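Defective in germ line development protein 3, isoform a (PDB 3N89) builds a globular platform from four KH domains and probably takes part in RNA-linked control of germline development. Local coordinates at residues 188-193 with 254-259; 215-220 with 248-253; 321-326 with 354-359. All coordinates share one frame; numbering follows the deposited sequence.

Contact 1 (188-193 with 254-259); sequences LHFTLS and YIMDLL
F190 and L192 form a buried, wholly apolar contact with I255, M256 and L259, joining strand 188-193 to the C-terminal end of helix 245-257 and the turn that follows. F190 fills the middle of the contact. With its CG anti to the backbone N (chi1 -168°), the ring reaches from the strand toward the helix, and three residues meet different atoms of it. CE2 lies 3.6 Å from I255 CG2, the branch methyl that slides past it. On the other flank CE1 meets M256 CG at 3.7 Å, while the methionine chain bends onward at chi3. At the far end of the ring, CZ faces L259 CD1 at 4.1 Å, and this methyl approaches close to the ring plane, at the edge. The packing is that of the type I KH fold (beta-alpha-alpha-beta-beta-alpha), whose three helices lie on one face of the sheet; here the last of the three covers the first strand of the third KH domain. An alanine here lacks the ring and would probably open a gap between strand and helix, leaving I255 CG2, M256 CG and L259 CD1 without their shared partner. L259 starts off the direct line to the strand, but its end comes nearer, CD1 going to F190 and CD2 to L192 CD1 at 3.4 Å. Next to this pair, V200 of helix 197-200 packs on L192. I213 of helix 209-217 and V241 of strand 236-242 both touch I255.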
loop_
_atom_site.group_PDB
_atom_site.type_symbol
_atom_site.label_atom_id
_atom_site.label_comp_id
_atom_site.label_asym_id
_atom_site.label_seq_id
_atom_site.Cartn_x
_atom_site.Cartn_y
_atom_site.Cartn_z
ATOM N N LEU A 188 7.560 -6.177 -13.829
ATOM C CA LEU A 188 6.624 -5.313 -13.121
ATOM C C LEU A 188 7.373 -4.114 -12.567
ATOM O O LEU A 188 8.463 -4.253 -12.006
ATOM C CB LEU A 188 5.936 -6.042 -11.964
ATOM C CG LEU A 188 4.988 -5.127 -11.163
ATOM C CD1 LEU A 188 3.602 -5.758 -11.084
ATOM C CD2 LEU A 188 5.553 -4.862 -9.779
ATOM N N HIS A 189 6.771 -2.938 -12.712
ATOM C CA HIS A 189 7.374 -1.706 -12.236
ATOM C C HIS A 189 6.654 -1.153 -11.012
ATOM O O HIS A 189 5.583 -0.551 -11.122
ATOM C CB HIS A 189 7.369 -0.683 -13.366
ATOM C CG HIS A 189 8.270 -1.045 -14.502
ATOM N ND1 HIS A 189 7.840 -1.094 -15.811
ATOM C CD2 HIS A 189 9.589 -1.351 -14.527
ATOM C CE1 HIS A 189 8.856 -1.411 -16.593
ATOM N NE2 HIS A 189 9.928 -1.573 -15.838
ATOM N N PHE A 190 7.238 -1.358 -9.837
ATOM C CA PHE A 190 6.627 -0.853 -8.615
ATOM C C PHE A 190 7.152 0.553 -8.320
ATOM O O PHE A 190 8.359 0.785 -8.311
ATOM C CB PHE A 190 6.936 -1.783 -7.443
ATOM C CG PHE A 190 6.120 -1.502 -6.215
ATOM C CD1 PHE A 190 4.758 -1.781 -6.194
ATOM C CD2 PHE A 190 6.711 -0.950 -5.076
ATOM C CE1 PHE A 190 3.994 -1.512 -5.061
ATOM C CE2 PHE A 190 5.956 -0.678 -3.942
ATOM C CZ PHE A 190 4.594 -0.960 -3.931
ATOM N N THR A 191 6.236 1.492 -8.095
ATOM C CA THR A 191 6.608 2.866 -7.795
ATOM C C THR A 191 6.472 3.126 -6.308
ATOM O O THR A 191 5.361 3.219 -5.774
ATOM C CB THR A 191 5.708 3.878 -8.515
ATOM O OG1 THR A 191 4.336 3.537 -8.273
ATOM C CG2 THR A 191 5.995 3.895 -10.000
ATOM N N LEU A 192 7.607 3.253 -5.643
ATOM C CA LEU A 192 7.616 3.507 -4.221
ATOM C C LEU A 192 7.923 4.977 -4.037
ATOM O O LEU A 192 8.512 5.604 -4.922
ATOM C CB LEU A 192 8.712 2.676 -3.545
ATOM C CG LEU A 192 8.693 2.665 -2.018
ATOM C CD1 LEU A 192 7.498 1.842 -1.551
ATOM C CD2 LEU A 192 9.995 2.068 -1.475
ATOM N N SER A 193 7.507 5.541 -2.909
ATOM C CA SER A 193 7.821 6.936 -2.631
ATOM C C SER A 193 9.260 6.931 -2.130
ATOM O O SER A 193 9.562 6.318 -1.105
ATOM C CB SER A 193 6.896 7.496 -1.554
ATOM O OG SER A 193 5.650 7.875 -2.116
ATOM N N TYR A 254 5.058 -9.279 -1.515
ATOM C CA TYR A 254 6.006 -9.154 -0.414
ATOM C C TYR A 254 6.504 -7.712 -0.289
ATOM O O TYR A 254 6.675 -7.194 0.824
ATOM C CB TYR A 254 7.183 -10.117 -0.594
ATOM C CG TYR A 254 6.815 -11.587 -0.451
ATOM C CD1 TYR A 254 5.621 -11.977 0.167
ATOM C CD2 TYR A 254 7.673 -12.587 -0.911
ATOM C CE1 TYR A 254 5.295 -13.326 0.326
ATOM C CE2 TYR A 254 7.358 -13.931 -0.758
ATOM C CZ TYR A 254 6.171 -14.296 -0.141
ATOM O OH TYR A 254 5.869 -15.633 0.011
ATOM N N ILE A 255 6.741 -7.066 -1.430
ATOM C CA ILE A 255 7.181 -5.677 -1.424
ATOM C C ILE A 255 6.082 -4.864 -0.748
ATOM O O ILE A 255 6.350 -4.095 0.169
ATOM C CB ILE A 255 7.387 -5.121 -2.855
ATOM C CG1 ILE A 255 8.525 -5.868 -3.558
ATOM C CG2 ILE A 255 7.703 -3.636 -2.790
ATOM C CD1 ILE A 255 8.819 -5.369 -4.982
ATOM N N MET A 256 4.841 -5.044 -1.196
ATOM C CA MET A 256 3.717 -4.317 -0.607
ATOM C C MET A 256 3.482 -4.622 0.876
ATOM O O MET A 256 2.904 -3.808 1.585
ATOM C CB MET A 256 2.419 -4.582 -1.382
ATOM C CG MET A 256 2.395 -4.026 -2.800
ATOM S SD MET A 256 0.712 -3.666 -3.402
ATOM C CE MET A 256 -0.159 -5.202 -2.948
ATOM N N ASP A 257 3.897 -5.796 1.346
ATOM C CA ASP A 257 3.718 -6.117 2.758
ATOM C C ASP A 257 4.614 -5.193 3.594
ATOM O O ASP A 257 4.403 -5.037 4.796
ATOM C CB ASP A 257 4.109 -7.570 3.062
ATOM C CG ASP A 257 3.038 -8.581 2.677
ATOM O OD1 ASP A 257 1.833 -8.242 2.671
ATOM O OD2 ASP A 257 3.421 -9.742 2.408
ATOM N N LEU A 258 5.617 -4.592 2.951
ATOM C CA LEU A 258 6.563 -3.710 3.638
ATOM C C LEU A 258 6.133 -2.249 3.714
ATOM O O LEU A 258 6.664 -1.485 4.521
ATOM C CB LEU A 258 7.944 -3.788 2.975
ATOM C CG LEU A 258 8.727 -5.100 3.099
ATOM C CD1 LEU A 258 10.105 -4.949 2.454
ATOM C CD2 LEU A 258 8.879 -5.465 4.559
ATOM N N LEU A 259 5.193 -1.863 2.860
ATOM C CA LEU A 259 4.685 -0.496 2.829
ATOM C C LEU A 259 4.210 -0.081 4.212
ATOM O O LEU A 259 3.507 -0.835 4.878
ATOM C CB LEU A 259 3.515 -0.388 1.847
ATOM C CG LEU A 259 3.861 -0.323 0.365
ATOM C CD1 LEU A 259 2.591 -0.405 -0.443
ATOM C CD2 LEU A 259 4.615 0.977 0.067
#

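Contact 2 (215-220 with 248-253); sequences RETTTI and VLKARR
T217 meets K250 and A251 through both of its branches. OG1, held anti to the backbone N (chi1 -168°), points at the helix surface and lies 3.6 Å from K250 CB and 3.8 Å from A251 N, while CG2 packs on A251 CB at 4.1 Å. K250 supplies just the base of its chain, and its amine end runs off away from the contact. Two residues further on, T219 lies beside the same helix, with OG1 4.2 Å from V248 N and 4.4 Å from A251 CB. The small A251 permits close approach, its CA being 6.2 Å from the CA of T217. These contacts pair the end of the second helix of a KH fold, 209-217, with its closing helix, 245-257, where the chain turns into strand 220-222. T218 leaves helical geometry with a positive phi of 52° and is exposed, while T217 and T219 on its two sides point toward 248-253. One layer out, V241 of strand 236-242 touches T219, V248 and A251 together, and N247 ND2 donates a hydrogen bond to T217 O, tying the helix end to the first turn of the closing helix.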
loop_
_atom_site.group_PDB
_atom_site.type_symbol
_atom_site.label_atom_id
_atom_site.label_comp_id
_atom_site.label_asym_id
_atom_site.label_seq_id
_atom_site.Cartn_x
_atom_site.Cartn_y
_atom_site.Cartn_z
ATOM N N ARG A 215 15.386 -14.455 -3.273
ATOM C CA ARG A 215 15.630 -15.810 -2.803
ATOM C C ARG A 215 14.366 -16.630 -2.588
ATOM O O ARG A 215 14.348 -17.828 -2.869
ATOM C CB ARG A 215 16.431 -15.774 -1.494
ATOM N N GLU A 216 13.314 -15.985 -2.092
ATOM C CA GLU A 216 12.052 -16.670 -1.816
ATOM C C GLU A 216 11.104 -16.735 -3.007
ATOM O O GLU A 216 10.223 -17.594 -3.061
ATOM C CB GLU A 216 11.318 -15.971 -0.665
ATOM C CD GLU A 216 12.494 -17.055 1.295
ATOM N N THR A 217 11.279 -15.836 -3.965
ATOM C CA THR A 217 10.373 -15.793 -5.104
ATOM C C THR A 217 10.990 -16.103 -6.462
ATOM O O THR A 217 10.284 -16.101 -7.472
ATOM C CB THR A 217 9.693 -14.412 -5.188
ATOM O OG1 THR A 217 8.607 -14.466 -6.115
ATOM C CG2 THR A 217 10.682 -13.369 -5.656
ATOM N N THR A 218 12.294 -16.369 -6.492
ATOM C CA THR A 218 12.969 -16.669 -7.749
ATOM C C THR A 218 12.614 -15.544 -8.707
ATOM O O THR A 218 11.867 -15.738 -9.660
ATOM C CB THR A 218 12.467 -17.983 -8.373
ATOM O OG1 THR A 218 11.966 -18.848 -7.347
ATOM C CG2 THR A 218 13.597 -18.679 -9.115
ATOM N N THR A 219 13.142 -14.362 -8.437
ATOM C CA THR A 219 12.869 -13.204 -9.262
ATOM C C THR A 219 14.111 -12.340 -9.221
ATOM O O THR A 219 15.001 -12.569 -8.408
ATOM C CB THR A 219 11.667 -12.412 -8.691
ATOM O OG1 THR A 219 10.481 -13.212 -8.778
ATOM C CG2 THR A 219 11.451 -11.124 -9.450
ATOM N N ILE A 220 14.194 -11.367 -10.117
ATOM C CA ILE A 220 15.339 -10.472 -10.129
ATOM C C ILE A 220 14.788 -9.090 -9.833
ATOM O O ILE A 220 13.763 -8.693 -10.387
ATOM C CB ILE A 220 16.070 -10.498 -11.494
ATOM C CG1 ILE A 220 16.669 -11.896 -11.725
ATOM C CG2 ILE A 220 17.182 -9.460 -11.510
ATOM C CD1 ILE A 220 17.267 -12.095 -13.104
ATOM N N VAL A 248 6.515 -13.074 -10.023
ATOM C CA VAL A 248 6.480 -11.617 -9.985
ATOM C C VAL A 248 5.346 -11.092 -9.105
ATOM O O VAL A 248 5.570 -10.261 -8.221
ATOM C CB VAL A 248 6.321 -11.015 -11.395
ATOM C CG1 VAL A 248 6.437 -9.503 -11.319
ATOM C CG2 VAL A 248 7.377 -11.569 -12.319
ATOM N N LEU A 249 4.132 -11.573 -9.348
ATOM C CA LEU A 249 2.990 -11.130 -8.559
ATOM C C LEU A 249 3.176 -11.514 -7.088
ATOM O O LEU A 249 2.456 -11.033 -6.217
ATOM C CB LEU A 249 1.687 -11.723 -9.118
ATOM C CG LEU A 249 1.354 -11.377 -10.581
ATOM C CD1 LEU A 249 -0.073 -11.805 -10.885
ATOM C CD2 LEU A 249 1.497 -9.871 -10.829
ATOM N N LYS A 250 4.148 -12.384 -6.822
ATOM C CA LYS A 250 4.446 -12.812 -5.458
ATOM C C LYS A 250 5.458 -11.819 -4.894
ATOM O O LYS A 250 5.413 -11.451 -3.719
ATOM C CB LYS A 250 5.038 -14.225 -5.453
ATOM C CG LYS A 250 4.736 -15.004 -4.181
ATOM C CD LYS A 250 3.235 -15.113 -3.994
ATOM C CE LYS A 250 2.869 -15.554 -2.595
ATOM N NZ LYS A 250 1.408 -15.377 -2.331
ATOM N N ALA A 251 6.384 -11.388 -5.738
ATOM C CA ALA A 251 7.370 -10.407 -5.317
ATOM C C ALA A 251 6.587 -9.144 -4.952
ATOM O O ALA A 251 6.786 -8.556 -3.889
ATOM C CB ALA A 251 8.340 -10.124 -6.450
ATOM N N ARG A 252 5.683 -8.744 -5.840
ATOM C CA ARG A 252 4.849 -7.567 -5.614
ATOM C C ARG A 252 4.232 -7.609 -4.214
ATOM O O ARG A 252 4.385 -6.675 -3.427
ATOM C CB ARG A 252 3.741 -7.517 -6.667
ATOM C CG ARG A 252 2.572 -6.611 -6.330
ATOM C CD ARG A 252 1.313 -7.113 -7.020
ATOM N NE ARG A 252 0.152 -6.258 -6.781
ATOM C CZ ARG A 252 0.071 -4.996 -7.181
ATOM N NH1 ARG A 252 1.089 -4.449 -7.835
ATOM N NH2 ARG A 252 -1.029 -4.289 -6.946
ATOM N N ARG A 253 3.549 -8.706 -3.909
ATOM C CA ARG A 253 2.899 -8.877 -2.619
ATOM C C ARG A 253 3.857 -8.711 -1.427
ATOM O O ARG A 253 3.512 -8.062 -0.434
ATOM C CB ARG A 253 2.211 -10.249 -2.570
ATOM C CG ARG A 253 0.778 -10.219 -2.019
ATOM C CZ ARG A 253 -1.938 -10.434 -4.056
ATOM N NH1 ARG A 253 -2.707 -10.464 -2.974
ATOM N NH2 ARG A 253 -2.394 -10.939 -5.199
#

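Contact 3 (321-326 with 354-359); sequences KEFNIK and IWHHSL
F323 is the centre of an aromatic cluster with W355 and H356, and, unusually, its ring is covered over the centre of one face by W355 CB, not by the indole itself. The cluster fastens the chain beyond the last helix of the fourth KH domain, 325-335, back onto the residues at the start of that helix. W355 CB sits 3.8 Å from the F323 ring centroid and almost on its normal, a CH-pi contact, while N324 CB lies over the opposite face, and the phenyl is held between two carbons. The indole turns an edge toward the face of F323, its five-membered ring centroid 5.8 Å from the phenyl centroid and the planes at 50°, and then leads away to L209, V212 and I213 of helix 209-217; its NE1 is hydrogen-bonded to Y254 O. H356 makes a T-shaped pair with F323, the planes at 73°. Here the phenyl is the edge, with CD1 standing 3.7 Å from H356 CE1 over the imidazole face, offset toward the rim. F323 reaches this place with CG between the backbone N and the carbonyl carbon (chi1 85°), which swings the ring toward 354-359. L359 CD2 adds an apolar contact 3.8 Å from F323 CZ and also meets the aliphatic part of K321, whose NZ is hydrogen-bonded to Q199 O and L258 O. Segment 354-359 is curled tightly enough for I354 O to accept the S358 amide, N to O 3.2 Å. The carbonyl of W355 also approaches the phenyl, its O 3.6 Å from F323 CE1.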
loop_
_atom_site.group_PDB
_atom_site.type_symbol
_atom_site.label_atom_id
_atom_site.label_comp_id
_atom_site.label_asym_id
_atom_site.label_seq_id
_atom_site.Cartn_x
_atom_site.Cartn_y
_atom_site.Cartn_z
ATOM N N LYS A 321 4.200 -1.595 9.709
ATOM C CA LYS A 321 4.179 -1.938 8.290
ATOM C C LYS A 321 2.869 -2.667 8.000
ATOM O O LYS A 321 2.381 -3.417 8.847
ATOM C CB LYS A 321 5.383 -2.807 7.920
ATOM C CG LYS A 321 6.711 -2.038 7.974
ATOM C CD LYS A 321 7.895 -2.899 7.582
ATOM C CE LYS A 321 9.171 -2.065 7.506
ATOM N NZ LYS A 321 9.028 -0.911 6.548
ATOM N N GLU A 322 2.295 -2.422 6.821
ATOM C CA GLU A 322 1.023 -3.020 6.423
ATOM C C GLU A 322 0.786 -4.451 6.873
ATOM O O GLU A 322 -0.174 -4.728 7.592
ATOM C CB GLU A 322 0.839 -2.954 4.900
ATOM C CG GLU A 322 -0.393 -2.142 4.477
ATOM C CD GLU A 322 -0.908 -2.509 3.103
ATOM O OE1 GLU A 322 -0.113 -2.519 2.139
ATOM O OE2 GLU A 322 -2.117 -2.786 2.987
ATOM N N PHE A 323 1.662 -5.356 6.448
ATOM C CA PHE A 323 1.526 -6.772 6.775
ATOM C C PHE A 323 1.226 -7.020 8.246
ATOM O O PHE A 323 0.575 -7.999 8.595
ATOM C CB PHE A 323 2.797 -7.534 6.369
ATOM C CG PHE A 323 3.884 -7.500 7.399
ATOM C CD1 PHE A 323 3.964 -8.485 8.375
ATOM C CD2 PHE A 323 4.827 -6.478 7.401
ATOM C CE1 PHE A 323 4.971 -8.452 9.339
ATOM C CE2 PHE A 323 5.833 -6.439 8.360
ATOM C CZ PHE A 323 5.903 -7.429 9.329
ATOM N N ASN A 324 1.694 -6.117 9.097
ATOM C CA ASN A 324 1.518 -6.240 10.537
ATOM C C ASN A 324 0.264 -5.510 11.033
ATOM O O ASN A 324 0.101 -5.268 12.233
ATOM C CB ASN A 324 2.775 -5.698 11.223
ATOM C CG ASN A 324 2.930 -6.185 12.641
ATOM O OD1 ASN A 324 2.382 -7.217 13.021
ATOM N ND2 ASN A 324 3.701 -5.455 13.431
ATOM N N ILE A 325 -0.629 -5.182 10.105
ATOM C CA ILE A 325 -1.862 -4.473 10.439
ATOM C C ILE A 325 -2.683 -5.181 11.509
ATOM O O ILE A 325 -3.291 -4.531 12.365
ATOM C CB ILE A 325 -2.769 -4.286 9.193
ATOM C CG1 ILE A 325 -3.995 -3.453 9.566
ATOM C CG2 ILE A 325 -3.243 -5.641 8.672
ATOM C CD1 ILE A 325 -4.888 -3.129 8.394
ATOM N N LYS A 326 -2.711 -6.511 11.463
ATOM C CA LYS A 326 -3.485 -7.258 12.439
ATOM C C LYS A 326 -3.072 -6.906 13.862
ATOM O O LYS A 326 -3.872 -7.018 14.785
ATOM C CB LYS A 326 -3.334 -8.768 12.220
ATOM C CG LYS A 326 -4.227 -9.594 13.141
ATOM C CD LYS A 326 -3.850 -11.069 13.165
ATOM C CE LYS A 326 -4.152 -11.760 11.845
ATOM N NZ LYS A 326 -4.101 -13.242 11.989
ATOM N N ILE A 354 6.048 -13.719 4.509
ATOM C CA ILE A 354 7.317 -14.263 4.971
ATOM C C ILE A 354 7.936 -13.266 5.942
ATOM O O ILE A 354 8.946 -13.549 6.575
ATOM C CB ILE A 354 8.314 -14.481 3.807
ATOM C CG1 ILE A 354 8.627 -13.141 3.138
ATOM C CG2 ILE A 354 7.744 -15.478 2.804
ATOM C CD1 ILE A 354 9.721 -13.211 2.086
ATOM N N TRP A 355 7.315 -12.097 6.056
ATOM C CA TRP A 355 7.814 -11.044 6.930
ATOM C C TRP A 355 7.456 -11.205 8.398
ATOM O O TRP A 355 7.927 -10.447 9.246
ATOM C CB TRP A 355 7.343 -9.684 6.419
ATOM C CG TRP A 355 7.964 -9.336 5.103
ATOM C CD1 TRP A 355 7.314 -8.979 3.958
ATOM C CD2 TRP A 355 9.360 -9.335 4.790
ATOM N NE1 TRP A 355 8.218 -8.759 2.949
ATOM C CE2 TRP A 355 9.484 -8.976 3.432
ATOM C CE3 TRP A 355 10.523 -9.616 5.526
ATOM C CZ2 TRP A 355 10.729 -8.874 2.790
ATOM C CZ3 TRP A 355 11.761 -9.518 4.893
ATOM C CH2 TRP A 355 11.852 -9.153 3.533
ATOM N N HIS A 356 6.627 -12.190 8.709
ATOM C CA HIS A 356 6.249 -12.429 10.094
ATOM C C HIS A 356 7.375 -13.140 10.848
ATOM O O HIS A 356 7.333 -13.241 12.080
ATOM C CB HIS A 356 4.972 -13.278 10.164
ATOM C CG HIS A 356 3.712 -12.497 9.962
ATOM N ND1 HIS A 356 3.338 -11.462 10.793
ATOM C CD2 HIS A 356 2.732 -12.602 9.030
ATOM C CE1 HIS A 356 2.184 -10.965 10.385
ATOM N NE2 HIS A 356 1.796 -11.641 9.316
ATOM N N HIS A 357 8.382 -13.619 10.118
ATOM C CA HIS A 357 9.488 -14.348 10.745
ATOM C C HIS A 357 10.890 -14.022 10.210
ATOM O O HIS A 357 11.890 -14.349 10.850
ATOM N N SER A 358 10.969 -13.367 9.055
ATOM C CA SER A 358 12.267 -13.039 8.474
ATOM C C SER A 358 12.580 -11.549 8.384
ATOM O O SER A 358 13.465 -11.142 7.625
ATOM C CB SER A 358 12.382 -13.662 7.083
ATOM O OG SER A 358 11.353 -13.189 6.235
ATOM N N LEU A 359 11.876 -10.735 9.163
ATOM C CA LEU A 359 12.108 -9.291 9.140
ATOM C C LEU A 359 12.805 -8.779 10.401
ATOM O O LEU A 359 12.265 -8.871 11.504
ATOM C CB LEU A 359 10.787 -8.542 8.975
ATOM C CG LEU A 359 10.930 -7.018 8.968
ATOM C CD1 LEU A 359 11.393 -6.563 7.591
ATOM C CD2 LEU A 359 9.598 -6.364 9.338
#

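In the fold
Contacts 1 and 2 share helix 245-257 of the third KH domain, their centres about 11 Å apart. Along the chain 188-193 comes first, then 215-220, 248-253 and 254-259, so contact 2 falls wholly within the span of contact 1; contact 3 follows later, its centre about 14 Å from that of contact 1. Strand 186-193 belongs to the six-stranded sheet, whereas contact 3 follows strand 311-321 of the seven-stranded one. L259 O and E322 N, 2.8 Å apart, probably bond the turn after helix 245-257 to the end of strand 311-321, beside its antiparallel partner 260-268. With Y254 O probably bonded to W355 NE1, this is consistent with a compact four-domain platform.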